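Long-range contacts in G/U mismatch-specific DNA glycosylase (Deinococcus radiodurans, PDB 2C2Q), which is a DNA glycosylase of the uracil-DNA glycosylase superfamily, a compact single-chain protein built on a central, largely parallel beta-sheet with helices packed on both faces: residues P19-P24 against L80-V85; V29-A34 against R116-T121; E105-V110 against L146-E151; E153-P158 against Q174-R179. The protein carries 1 engineered substitution. All blocks are in the same frame, centred on the assembly; numbering follows the deposited sequence.

Contact 1. Residues P19-P24 against L80-V85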
loop_
_atom_site.group_PDB
_atom_site.type_symbol
_atom_site.label_atom_id
_atom_site.label_comp_id
_atom_site.label_asym_id
_atom_site.label_seq_id
_atom_site.Cartn_x
_atom_site.Cartn_y
_atom_site.Cartn_z
ATOM N N PRO A 19 -6.432 -0.520 -11.794
ATOM C CA PRO A 19 -5.014 -0.425 -12.193
ATOM C C PRO A 19 -4.085 -0.248 -10.980
ATOM O O PRO A 19 -4.456 0.406 -9.976
ATOM C CB PRO A 19 -4.950 0.837 -13.056
ATOM C CG PRO A 19 -6.305 0.929 -13.671
ATOM C CD PRO A 19 -7.232 0.519 -12.500
ATOM N N ASP A 20 -2.930 -0.863 -11.055
ATOM C CA ASP A 20 -1.753 -0.403 -10.279
ATOM C C ASP A 20 -1.367 1.035 -10.567
ATOM O O ASP A 20 -1.656 1.571 -11.660
ATOM C CB ASP A 20 -0.589 -1.299 -10.557
ATOM C CG ASP A 20 -0.733 -2.607 -9.845
ATOM O OD1 ASP A 20 -1.565 -2.739 -8.867
ATOM O OD2 ASP A 20 -0.059 -3.577 -10.237
ATOM N N VAL A 21 -0.771 1.716 -9.561
ATOM C CA VAL A 21 -0.149 3.001 -9.799
ATOM C C VAL A 21 1.333 2.808 -9.481
ATOM O O VAL A 21 1.757 2.810 -8.296
ATOM C CB VAL A 21 -0.774 4.100 -8.894
ATOM C CG1 VAL A 21 -0.109 5.459 -9.067
ATOM C CG2 VAL A 21 -2.302 4.142 -9.110
ATOM N N LEU A 22 2.130 2.630 -10.520
ATOM C CA LEU A 22 3.505 2.158 -10.321
ATOM C C LEU A 22 4.317 2.748 -11.427
ATOM O O LEU A 22 3.836 2.849 -12.578
ATOM C CB LEU A 22 3.626 0.609 -10.345
ATOM C CG LEU A 22 2.965 -0.175 -9.195
ATOM C CD1 LEU A 22 3.018 -1.679 -9.475
ATOM C CD2 LEU A 22 3.670 0.207 -7.838
ATOM N N GLN A 23 5.540 3.125 -11.083
ATOM C CA GLN A 23 6.497 3.701 -12.046
ATOM C C GLN A 23 7.859 3.702 -11.341
ATOM O O GLN A 23 7.909 3.627 -10.100
ATOM C CB GLN A 23 6.046 5.097 -12.502
ATOM C CG GLN A 23 5.973 6.146 -11.418
ATOM C CD GLN A 23 5.415 7.429 -11.914
ATOM O OE1 GLN A 23 4.338 7.449 -12.523
ATOM N NE2 GLN A 23 6.087 8.521 -11.608
ATOM N N PRO A 24 8.964 3.738 -12.091
ATOM C CA PRO A 24 10.290 3.950 -11.463
ATOM C C PRO A 24 10.404 5.206 -10.572
ATOM O O PRO A 24 9.697 6.225 -10.765
ATOM C CB PRO A 24 11.232 4.124 -12.686
ATOM C CG PRO A 24 10.539 3.389 -13.807
ATOM C CD PRO A 24 9.039 3.629 -13.575
ATOM N N LEU A 80 4.283 8.870 -4.478
ATOM C CA LEU A 80 3.569 7.713 -3.937
ATOM C C LEU A 80 2.935 6.886 -5.075
ATOM O O LEU A 80 2.470 7.460 -6.071
ATOM C CB LEU A 80 2.455 8.144 -2.996
ATOM C CG LEU A 80 2.844 8.220 -1.492
ATOM C CD1 LEU A 80 4.097 9.173 -1.328
ATOM C CD2 LEU A 80 1.663 8.664 -0.689
ATOM N N GLY A 81 2.924 5.582 -4.878
ATOM C CA GLY A 81 2.205 4.623 -5.753
ATOM C C GLY A 81 1.334 3.665 -4.955
ATOM O O GLY A 81 1.289 3.712 -3.697
ATOM N N LEU A 82 0.695 2.738 -5.667
ATOM C CA LEU A 82 -0.325 1.899 -5.079
ATOM C C LEU A 82 -0.365 0.560 -5.790
ATOM O O LEU A 82 -0.247 0.493 -7.055
ATOM C CB LEU A 82 -1.743 2.494 -5.223
ATOM C CG LEU A 82 -2.028 3.801 -4.456
ATOM C CD1 LEU A 82 -3.334 4.340 -4.928
ATOM C CD2 LEU A 82 -2.044 3.394 -2.913
ATOM N N THR A 83 -0.551 -0.468 -5.007
ATOM C CA THR A 83 -0.991 -1.789 -5.530
ATOM C C THR A 83 -1.623 -2.603 -4.370
ATOM O O THR A 83 -1.761 -2.077 -3.277
ATOM C CB THR A 83 0.183 -2.549 -6.216
ATOM O OG1 THR A 83 -0.293 -3.787 -6.784
ATOM C CG2 THR A 83 1.302 -2.931 -5.204
ATOM N N ASP A 84 -1.934 -3.873 -4.599
ATOM C CA ASP A 84 -2.493 -4.755 -3.580
ATOM C C ASP A 84 -1.936 -6.153 -3.760
ATOM O O ASP A 84 -1.549 -6.524 -4.865
ATOM C CB ASP A 84 -4.006 -4.849 -3.735
ATOM C CG ASP A 84 -4.743 -3.575 -3.292
ATOM O OD1 ASP A 84 -4.365 -2.941 -2.257
ATOM O OD2 ASP A 84 -5.776 -3.177 -3.888
ATOM N N VAL A 85 -2.000 -6.950 -2.713
ATOM C CA VAL A 85 -1.524 -8.341 -2.831
ATOM C C VAL A 85 -2.446 -9.141 -3.741
ATOM O O VAL A 85 -1.999 -10.018 -4.499
ATOM C CB VAL A 85 -1.392 -8.982 -1.430
ATOM C CG1 VAL A 85 -0.798 -10.406 -1.518
ATOM C CG2 VAL A 85 -0.532 -8.080 -0.483
#

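Contact 2. Residues V29-A34 against R116-T121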
loop_
_atom_site.group_PDB
_atom_site.type_symbol
_atom_site.label_atom_id
_atom_site.label_comp_id
_atom_site.label_asym_id
_atom_site.label_seq_id
_atom_site.Cartn_x
_atom_site.Cartn_y
_atom_site.Cartn_z
ATOM N N VAL A 29 5.437 2.995 -2.040
ATOM C CA VAL A 29 4.250 2.307 -2.556
ATOM C C VAL A 29 3.480 1.690 -1.386
ATOM O O VAL A 29 4.045 0.916 -0.592
ATOM C CB VAL A 29 4.681 1.212 -3.537
ATOM C CG1 VAL A 29 3.507 0.271 -3.931
ATOM C CG2 VAL A 29 5.400 1.818 -4.782
ATOM N N LEU A 30 2.187 1.986 -1.363
ATOM C CA LEU A 30 1.254 1.557 -0.286
ATOM C C LEU A 30 0.486 0.364 -0.834
ATOM O O LEU A 30 -0.158 0.466 -1.898
ATOM C CB LEU A 30 0.317 2.671 0.111
ATOM C CG LEU A 30 1.085 3.778 0.876
ATOM C CD1 LEU A 30 0.481 5.158 0.492
ATOM C CD2 LEU A 30 1.084 3.412 2.435
ATOM N N VAL A 31 0.615 -0.758 -0.153
ATOM C CA VAL A 31 0.086 -2.035 -0.648
ATOM C C VAL A 31 -1.045 -2.567 0.269
ATOM O O VAL A 31 -0.806 -2.809 1.488
ATOM C CB VAL A 31 1.183 -3.097 -0.697
ATOM C CG1 VAL A 31 0.597 -4.431 -1.246
ATOM C CG2 VAL A 31 2.416 -2.611 -1.528
ATOM N N GLY A 32 -2.258 -2.688 -0.250
ATOM C CA GLY A 32 -3.354 -3.214 0.557
ATOM C C GLY A 32 -3.536 -4.720 0.374
ATOM O O GLY A 32 -2.756 -5.360 -0.322
ATOM N N THR A 33 -4.581 -5.292 0.968
ATOM C CA THR A 33 -4.881 -6.734 0.720
ATOM C C THR A 33 -5.517 -6.910 -0.671
ATOM O O THR A 33 -5.014 -7.652 -1.542
ATOM C CB THR A 33 -5.867 -7.198 1.801
ATOM O OG1 THR A 33 -6.855 -6.185 1.976
ATOM C CG2 THR A 33 -5.157 -7.273 3.208
ATOM N N ALA A 34 -6.631 -6.214 -0.880
ATOM C CA ALA A 34 -7.463 -6.318 -2.071
ATOM C C ALA A 34 -8.426 -5.160 -2.029
ATOM O O ALA A 34 -8.723 -4.619 -0.915
ATOM C CB ALA A 34 -8.256 -7.608 -2.095
ATOM N N ARG A 116 11.392 3.464 -2.911
ATOM C CA ARG A 116 12.256 3.582 -1.699
ATOM C C ARG A 116 11.630 2.843 -0.504
ATOM O O ARG A 116 12.363 2.295 0.341
ATOM C CB ARG A 116 12.536 5.043 -1.349
ATOM C CG ARG A 116 13.433 5.820 -2.403
ATOM C CD ARG A 116 14.716 5.088 -2.844
ATOM N NE ARG A 116 15.454 4.531 -1.729
ATOM C CZ ARG A 116 16.266 5.234 -0.929
ATOM N NH1 ARG A 116 16.468 6.551 -1.149
ATOM N NH2 ARG A 116 16.845 4.613 0.109
ATOM N N ILE A 117 10.291 2.826 -0.457
ATOM C CA ILE A 117 9.572 2.191 0.656
ATOM C C ILE A 117 8.410 1.402 0.088
ATOM O O ILE A 117 7.768 1.875 -0.864
ATOM C CB ILE A 117 9.031 3.213 1.659
ATOM C CG1 ILE A 117 10.186 4.106 2.228
ATOM C CG2 ILE A 117 8.294 2.445 2.776
ATOM C CD1 ILE A 117 9.655 5.378 2.807
ATOM N N VAL A 118 8.221 0.178 0.599
ATOM C CA VAL A 118 6.928 -0.535 0.406
ATOM C C VAL A 118 6.258 -0.583 1.783
ATOM O O VAL A 118 6.850 -1.121 2.712
ATOM C CB VAL A 118 7.154 -1.954 -0.178
ATOM C CG1 VAL A 118 5.784 -2.779 -0.198
ATOM C CG2 VAL A 118 7.663 -1.797 -1.587
ATOM N N ALA A 119 5.056 -0.013 1.916
ATOM C CA ALA A 119 4.393 0.005 3.235
ATOM C C ALA A 119 3.061 -0.745 3.076
ATOM O O ALA A 119 2.228 -0.359 2.265
ATOM C CB ALA A 119 4.160 1.417 3.751
ATOM N N PHE A 120 2.952 -1.898 3.740
ATOM C CA PHE A 120 1.674 -2.634 3.785
ATOM C C PHE A 120 0.690 -1.868 4.643
ATOM O O PHE A 120 1.029 -1.409 5.754
ATOM C CB PHE A 120 1.858 -4.064 4.318
ATOM C CG PHE A 120 2.698 -4.897 3.396
ATOM C CD1 PHE A 120 2.088 -5.570 2.330
ATOM C CD2 PHE A 120 4.092 -4.890 3.493
ATOM C CE1 PHE A 120 2.819 -6.311 1.413
ATOM C CE2 PHE A 120 4.834 -5.644 2.556
ATOM C CZ PHE A 120 4.195 -6.346 1.542
ATOM N N THR A 121 -0.508 -1.653 4.112
ATOM C CA THR A 121 -1.536 -0.877 4.867
ATOM C C THR A 121 -2.365 -1.743 5.811
ATOM O O THR A 121 -3.383 -1.302 6.317
ATOM C CB THR A 121 -2.465 -0.108 3.896
ATOM O OG1 THR A 121 -3.174 -1.080 3.068
ATOM C CG2 THR A 121 -1.589 0.747 2.913
HETATM O O HOH W 1 -4.697 -3.447 3.632
#

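Contact 3. Residues E105-V110 against L146-E151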
loop_
_atom_site.group_PDB
_atom_site.type_symbol
_atom_site.label_atom_id
_atom_site.label_comp_id
_atom_site.label_asym_id
_atom_site.label_seq_id
_atom_site.Cartn_x
_atom_site.Cartn_y
_atom_site.Cartn_z
ATOM N N GLU A 105 3.667 -11.829 -7.734
ATOM C CA GLU A 105 3.506 -10.691 -8.654
ATOM C C GLU A 105 3.875 -9.360 -8.010
ATOM O O GLU A 105 4.458 -8.499 -8.663
ATOM C CB GLU A 105 2.085 -10.651 -9.217
ATOM C CG GLU A 105 1.782 -11.794 -10.181
ATOM C CD GLU A 105 0.440 -11.676 -10.846
ATOM O OE1 GLU A 105 -0.544 -11.229 -10.199
ATOM O OE2 GLU A 105 0.367 -12.040 -12.038
ATOM N N LEU A 106 3.555 -9.190 -6.725
ATOM C CA LEU A 106 3.962 -7.982 -6.000
ATOM C C LEU A 106 5.497 -7.899 -6.001
ATOM O O LEU A 106 6.062 -6.871 -6.285
ATOM C CB LEU A 106 3.455 -8.018 -4.547
ATOM C CG LEU A 106 3.930 -6.931 -3.582
ATOM C CD1 LEU A 106 3.636 -5.531 -4.148
ATOM C CD2 LEU A 106 3.222 -7.177 -2.231
ATOM N N ARG A 107 6.137 -9.006 -5.640
ATOM C CA ARG A 107 7.596 -8.991 -5.510
ATOM C C ARG A 107 8.255 -8.664 -6.824
ATOM O O ARG A 107 9.195 -7.891 -6.843
ATOM C CB ARG A 107 8.059 -10.312 -4.952
ATOM C CG ARG A 107 7.983 -10.390 -3.415
ATOM C CD ARG A 107 8.327 -11.823 -2.900
ATOM N NE ARG A 107 8.164 -12.005 -1.447
ATOM C CZ ARG A 107 9.049 -11.650 -0.519
ATOM N NH1 ARG A 107 10.200 -11.051 -0.856
ATOM N NH2 ARG A 107 8.778 -11.869 0.774
ATOM N N ARG A 108 7.733 -9.190 -7.924
ATOM C CA ARG A 108 8.260 -8.841 -9.264
ATOM C C ARG A 108 8.144 -7.357 -9.598
ATOM O O ARG A 108 9.052 -6.768 -10.166
ATOM C CB ARG A 108 7.583 -9.646 -10.350
ATOM C CG ARG A 108 7.938 -11.112 -10.285
ATOM C CD ARG A 108 6.986 -12.053 -11.083
ATOM N NE ARG A 108 6.805 -11.685 -12.486
ATOM C CZ ARG A 108 5.622 -11.447 -13.059
ATOM N NH1 ARG A 108 4.501 -11.539 -12.334
ATOM N NH2 ARG A 108 5.554 -11.113 -14.355
ATOM N N LYS A 109 7.011 -6.752 -9.229
ATOM C CA LYS A 109 6.837 -5.344 -9.393
ATOM C C LYS A 109 7.856 -4.536 -8.546
ATOM O O LYS A 109 8.334 -3.525 -8.971
ATOM C CB LYS A 109 5.390 -4.957 -9.038
ATOM C CG LYS A 109 4.349 -5.518 -10.021
ATOM C CD LYS A 109 2.931 -5.409 -9.417
ATOM C CE LYS A 109 1.985 -6.228 -10.201
ATOM N NZ LYS A 109 0.584 -6.230 -9.578
ATOM N N VAL A 110 8.071 -4.940 -7.295
ATOM C CA VAL A 110 8.943 -4.200 -6.418
ATOM C C VAL A 110 10.378 -4.223 -6.981
ATOM O O VAL A 110 11.077 -3.226 -6.922
ATOM C CB VAL A 110 8.900 -4.761 -5.012
ATOM C CG1 VAL A 110 9.944 -4.093 -4.132
ATOM C CG2 VAL A 110 7.513 -4.496 -4.402
ATOM N N LEU A 146 14.065 -10.710 3.078
ATOM C CA LEU A 146 14.494 -11.799 2.136
ATOM C C LEU A 146 13.515 -12.252 1.007
ATOM O O LEU A 146 12.426 -12.774 1.258
ATOM C CB LEU A 146 14.930 -13.068 2.892
ATOM C CG LEU A 146 16.129 -13.167 3.858
ATOM C CD1 LEU A 146 16.180 -14.587 4.472
ATOM C CD2 LEU A 146 17.507 -12.757 3.222
ATOM N N ASP A 147 13.898 -11.989 -0.237
ATOM C CA ASP A 147 14.810 -10.884 -0.453
ATOM C C ASP A 147 14.249 -9.769 -1.333
ATOM O O ASP A 147 13.211 -9.929 -1.967
ATOM C CB ASP A 147 16.216 -11.304 -0.853
ATOM C CG ASP A 147 17.233 -10.373 -0.261
ATOM O OD1 ASP A 147 18.208 -9.993 -0.959
ATOM O OD2 ASP A 147 17.093 -9.931 0.902
ATOM N N TRP A 148 14.965 -8.646 -1.368
ATOM C CA TRP A 148 14.310 -7.373 -1.478
ATOM C C TRP A 148 15.407 -6.357 -1.785
ATOM O O TRP A 148 16.525 -6.434 -1.213
ATOM C CB TRP A 148 13.682 -7.115 -0.084
ATOM C CG TRP A 148 12.486 -6.256 -0.004
ATOM C CD1 TRP A 148 12.469 -4.936 0.340
ATOM C CD2 TRP A 148 11.113 -6.630 -0.227
ATOM N NE1 TRP A 148 11.182 -4.457 0.320
ATOM C CE2 TRP A 148 10.326 -5.475 -0.019
ATOM C CE3 TRP A 148 10.467 -7.816 -0.590
ATOM C CZ2 TRP A 148 8.917 -5.471 -0.169
ATOM C CZ3 TRP A 148 9.063 -7.811 -0.748
ATOM C CH2 TRP A 148 8.315 -6.649 -0.550
ATOM N N PRO A 149 15.127 -5.400 -2.667
ATOM C CA PRO A 149 16.119 -4.367 -2.956
ATOM C C PRO A 149 16.447 -3.691 -1.610
ATOM O O PRO A 149 15.516 -3.295 -0.862
ATOM C CB PRO A 149 15.385 -3.417 -3.923
ATOM C CG PRO A 149 14.240 -4.298 -4.534
ATOM C CD PRO A 149 13.852 -5.181 -3.386
ATOM N N ALA A 150 17.740 -3.572 -1.306
ATOM C CA ALA A 150 18.190 -3.114 0.000
ATOM C C ALA A 150 17.779 -1.672 0.204
ATOM O O ALA A 150 17.697 -1.178 1.350
ATOM C CB ALA A 150 19.714 -3.179 0.074
ATOM N N GLU A 151 17.551 -0.975 -0.910
ATOM C CA GLU A 151 17.248 0.458 -0.782
ATOM C C GLU A 151 15.739 0.594 -0.726
ATOM O O GLU A 151 15.217 1.737 -0.652
ATOM C CB GLU A 151 17.898 1.284 -1.895
ATOM C CG GLU A 151 19.395 1.527 -1.597
ATOM C CD GLU A 151 20.208 1.964 -2.805
ATOM O OE1 GLU A 151 19.935 1.455 -3.927
ATOM O OE2 GLU A 151 21.144 2.818 -2.602
HETATM O O HOH W 2 11.049 -10.978 2.775
#

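Contact 4. Residues E153-P158 against Q174-R179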
loop_
_atom_site.group_PDB
_atom_site.type_symbol
_atom_site.label_atom_id
_atom_site.label_comp_id
_atom_site.label_asym_id
_atom_site.label_seq_id
_atom_site.Cartn_x
_atom_site.Cartn_y
_atom_site.Cartn_z
ATOM N N GLU A 153 12.912 -0.182 1.749
ATOM C CA GLU A 153 12.511 -0.443 3.139
ATOM C C GLU A 153 11.080 -0.972 3.151
ATOM O O GLU A 153 10.286 -0.669 2.257
ATOM C CB GLU A 153 12.421 0.875 3.876
ATOM C CG GLU A 153 13.658 1.669 4.179
ATOM C CD GLU A 153 13.248 3.022 4.788
ATOM O OE1 GLU A 153 13.681 4.030 4.257
ATOM O OE2 GLU A 153 12.471 3.107 5.825
ATOM N N LEU A 154 10.726 -1.701 4.213
ATOM C CA LEU A 154 9.409 -2.381 4.252
ATOM C C LEU A 154 8.740 -1.969 5.559
ATOM O O LEU A 154 9.372 -1.947 6.630
ATOM C CB LEU A 154 9.642 -3.868 4.192
ATOM C CG LEU A 154 8.637 -4.951 3.785
ATOM C CD1 LEU A 154 9.482 -6.163 3.540
ATOM C CD2 LEU A 154 7.569 -5.219 4.858
ATOM N N TRP A 155 7.456 -1.625 5.492
ATOM C CA TRP A 155 6.773 -1.047 6.641
ATOM C C TRP A 155 5.449 -1.766 6.735
ATOM O O TRP A 155 4.917 -2.268 5.721
ATOM C CB TRP A 155 6.492 0.460 6.430
ATOM C CG TRP A 155 7.693 1.396 6.723
ATOM C CD1 TRP A 155 8.929 1.375 6.132
ATOM C CD2 TRP A 155 7.726 2.472 7.668
ATOM N NE1 TRP A 155 9.724 2.390 6.625
ATOM C CE2 TRP A 155 9.022 3.069 7.588
ATOM C CE3 TRP A 155 6.799 2.993 8.591
ATOM C CZ2 TRP A 155 9.405 4.164 8.398
ATOM C CZ3 TRP A 155 7.180 4.091 9.389
ATOM C CH2 TRP A 155 8.497 4.640 9.303
ATOM N N VAL A 156 4.912 -1.795 7.959
ATOM C CA VAL A 156 3.599 -2.420 8.195
ATOM C C VAL A 156 2.780 -1.411 8.957
ATOM O O VAL A 156 3.279 -0.783 9.912
ATOM C CB VAL A 156 3.719 -3.771 8.935
ATOM C CG1 VAL A 156 2.330 -4.329 9.312
ATOM C CG2 VAL A 156 4.468 -4.837 8.081
ATOM N N LEU A 157 1.546 -1.158 8.494
ATOM C CA LEU A 157 0.780 -0.064 9.052
ATOM C C LEU A 157 -0.537 -0.558 9.598
ATOM O O LEU A 157 -1.029 -1.556 9.117
ATOM C CB LEU A 157 0.501 1.045 8.025
ATOM C CG LEU A 157 1.759 1.599 7.317
ATOM C CD1 LEU A 157 1.295 2.462 6.065
ATOM C CD2 LEU A 157 2.569 2.440 8.223
ATOM N N PRO A 158 -1.086 0.125 10.623
ATOM C CA PRO A 158 -2.420 -0.240 11.161
ATOM C C PRO A 158 -3.462 -0.016 10.089
ATOM O O PRO A 158 -3.485 1.042 9.463
ATOM C CB PRO A 158 -2.618 0.742 12.337
ATOM C CG PRO A 158 -1.188 1.125 12.768
ATOM C CD PRO A 158 -0.495 1.259 11.371
ATOM N N GLN A 174 2.327 8.447 10.823
ATOM C CA GLN A 174 3.014 9.703 10.904
ATOM C C GLN A 174 4.528 9.500 10.752
ATOM O O GLN A 174 5.205 10.339 10.121
ATOM C CB GLN A 174 2.741 10.364 12.263
ATOM C CG GLN A 174 3.390 11.706 12.352
ATOM C CD GLN A 174 2.793 12.743 11.458
ATOM O OE1 GLN A 174 1.584 13.011 11.489
ATOM N NE2 GLN A 174 3.642 13.359 10.647
ATOM N N ALA A 175 5.058 8.417 11.320
ATOM C CA ALA A 175 6.496 8.100 11.207
ATOM C C ALA A 175 6.862 7.865 9.725
ATOM O O ALA A 175 7.985 8.165 9.254
ATOM C CB ALA A 175 6.838 6.873 12.023
ATOM N N LEU A 176 5.919 7.253 9.026
ATOM C CA LEU A 176 6.106 6.998 7.608
ATOM C C LEU A 176 6.128 8.304 6.873
ATOM O O LEU A 176 7.042 8.528 6.029
ATOM C CB LEU A 176 4.990 6.056 7.080
ATOM C CG LEU A 176 5.136 5.744 5.597
ATOM C CD1 LEU A 176 6.462 5.105 5.247
ATOM C CD2 LEU A 176 3.954 4.856 5.169
ATOM N N GLY A 177 5.157 9.168 7.170
ATOM C CA GLY A 177 5.055 10.525 6.602
ATOM C C GLY A 177 6.385 11.290 6.774
ATOM O O GLY A 177 6.867 11.969 5.853
ATOM N N ASP A 178 6.949 11.170 7.954
ATOM C CA ASP A 178 8.186 11.878 8.320
ATOM C C ASP A 178 9.335 11.317 7.522
ATOM O O ASP A 178 10.193 12.085 7.042
ATOM C CB ASP A 178 8.479 11.564 9.773
ATOM C CG ASP A 178 7.590 12.339 10.718
ATOM O OD1 ASP A 178 6.833 13.278 10.287
ATOM O OD2 ASP A 178 7.625 12.060 11.916
ATOM N N ARG A 179 9.369 9.988 7.437
ATOM C CA ARG A 179 10.376 9.245 6.652
ATOM C C ARG A 179 10.361 9.586 5.150
ATOM O O ARG A 179 11.434 9.725 4.528
ATOM C CB ARG A 179 10.230 7.745 6.832
ATOM C CG ARG A 179 11.297 6.944 6.058
ATOM C CD ARG A 179 12.735 7.242 6.526
ATOM N NE ARG A 179 13.697 6.445 5.802
ATOM C CZ ARG A 179 14.898 6.899 5.418
ATOM N NH1 ARG A 179 15.282 8.139 5.726
ATOM N NH2 ARG A 179 15.703 6.100 4.733
#

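Contact 1. Residues P19-P24 against L80-V85
V21 and L82 form a single antiparallel bridge, a hydrogen-bonded pair in which each backbone serves the other as both donor and acceptor. V21 N reaches L82 O at 2.8 Å, and L82 N returns to V21 O at the same 2.8 Å. V21 O also lies 3.2 Å from G81 CA, a closeness that the missing side chain of G81 permits.

A second polar link runs between side chains. The hydroxyl OG1 of T83 donates to D20 OD1 at 2.7 Å, coming from above the carboxylate plane, 49° out of it. With OG1 anti to the backbone N (chi1 -176°), the hydroxyl of T83 is carried over to the aspartate. The carboxylate has further charged partners: OD1 pairs with K87 and OD2 with K109, so a buried acid is met by two lysines and a hydroxyl, which would be expected to favour its ionised form.

Van der Waals contact is lighter. V21 CB approaches L82 CB at 4.1 Å, while L22 lays CG against the carbonyl of L82, 3.9 Å from its O.

Strand 80-84 is an outermost strand of the sheet, paired along one flank with strand 28-32; the incoming loop occupies its other flank. L22 continues onto V29 of strand 28-32, and on to K109 and Y113 of helix 103-113, whose L106 also touches T83.

Contact 2. Residues V29-A34 against R116-T121
The carbonyl oxygen of V31 is approached by two groups of one residue: the backbone N of T121 binds it at 2.9 Å, and T121 OG1 lies 3.3 Å from V31 O, at most a weak bond, and not a settled one, since the hydroxyl's one proton has another acceptor within reach. The hydroxyl of T121 has Y46 as its stronger partner, and it also meets a water lying 2.9 Å from OG1. T121 OG1 sits between its own backbone N and carbonyl carbon (chi1 62°), the rotamer that brings it back over the end of strand 28-32.

Behind this end, strands 28-32 and 117-120 run parallel, their short axes 27° apart. V29 N binds I117 O at 2.8 Å, V29 O accepts from A119 N, and V31 N returns to A119 O, the alternation expected of parallel pairing.

Side chains divide between two faces. On one, V31 wedges between neighbours: its CG2 branch reaches V118 CG1 at 3.6 Å, while CG1 meets F120 CE1 at 3.9 Å, valine and phenylalanine lying side by side. On the other, L30 CD2 fits against both T121 CG2, at 3.8 Å, and A119 CB.

With the backbone polar groups paired and both faces apolar, the centre of the sheet is held by hydrogen bonds within its plane and by close-packed aliphatic and aromatic groups above and below, without any ion pair between the two strands.

Contact 3. Residues E105-V110 against L146-E151
Helix 103-113, which covers one face of the central sheet, is joined by R107 and V110 to W148 and P149 of the loop that leads into strand 153-156. R107 stretches out from the helix, its chain extended from CG to NE, and brings its guanidinium to the rim of the indole. NH1 of R107 lies 3.3 Å from W148 CE3, near the plane of the ring and at its edge. Seen from the arginine the relation is reversed: W148 CZ3 stands 3.4 Å above the guanidinium plane. The two planes are 84° apart, so the edge of the ring points at the face of the guanidinium, toward its rim, and this is not a cation-pi stack.

The same guanidinium reaches the backbone ahead of the tryptophan. D147 O lies at its edge, 3.4 Å from R107 NH1. A water accepts from R107 NH2 at 3.2 Å and from L146 N, and donates to L146 O at 2.7 Å, so it fastens both polar backbone atoms of L146 to the helix; the peptide between L146 and D147 is cis. R107 NH2 is also bound to T129 O, on helix 123-130.

In this three-layer fold the helix and the loop meet over strand 117-120: V110 and W148 both rest on V118 of that strand, and L106 on F120. One turn along from R107, V110 fills the other half of the contact. Its CG1 branch, anti to the backbone N (chi1 173°), touches P149 CD at 4.1 Å and W148 CZ2 at 4.3 Å, the valine and proline crossing at about a right angle.

Contact 4. Residues E153-P158 against Q174-R179
E153 and R179 form a side-on salt bridge in which two nitrogens of the arginine converge on one carboxylate oxygen. R179 NE and NH2 each lie 2.9 Å from E153 OE1, which sits close to the guanidinium plane. NE meets the oxygen on its syn side, whereas NH2 comes from above the carboxylate plane, 39° out of it. The second oxygen is taken as well: W155 NE1 donates to E153 OE2 at 2.9 Å in an almost straight bond of 176°, the acceptor lying in the indole plane. The carboxylate thus receives three N-H groups, and the bond to OE2 helps to fix the rotation of the indole. On the arginine side NH1 is satisfied by E182, a second acid further along the same helix, so the guanidinium is shared between two carboxylates, which would be expected to stabilise its charge. R179 gets there by leaving the helix with CG anti to its backbone N and then bending at chi2.

Beside these bonds the indole lies against the helix. L176 CD1 covers one face of W155 in a CH-pi contact, 4.0 Å from the centroid of the six-membered ring. A175 CB sits in the ring plane, at the edge, 3.8 Å from W155 CZ3. Further along, L157 CD1 packs on L176 CD2 at 3.7 Å, their side chains crossing nearly at right angles.

Strand 153-156 and helix 171-188 run roughly antiparallel, 156° apart over these segments, as in a beta-alpha unit whose helix folds back across the sheet to build an outer layer of the alpha/beta/alpha sandwich characteristic of the uracil-DNA glycosylase superfamily.

In the fold
From the N terminus, the loop 19-24 comes first, and contact 1 closes when the chain returns as strand 80-84. Contact 2 opens at strand 28-32, before that closure, and ends on strand 117-120, so contacts 1 and 2 cross. Contact 3 starts at helix 103-113, still within the span of contact 2, and closes beyond it at 146-151; these two cross as well, while contacts 1 and 3 follow in series. Contact 4 comes last, a short return from strand 153-156 to helix 171-188. L106 of contact 3 packs on V31 of contact 2. The sheet joins contacts 1, 2 and 4, with helices 103-113 and 171-188 on opposite faces.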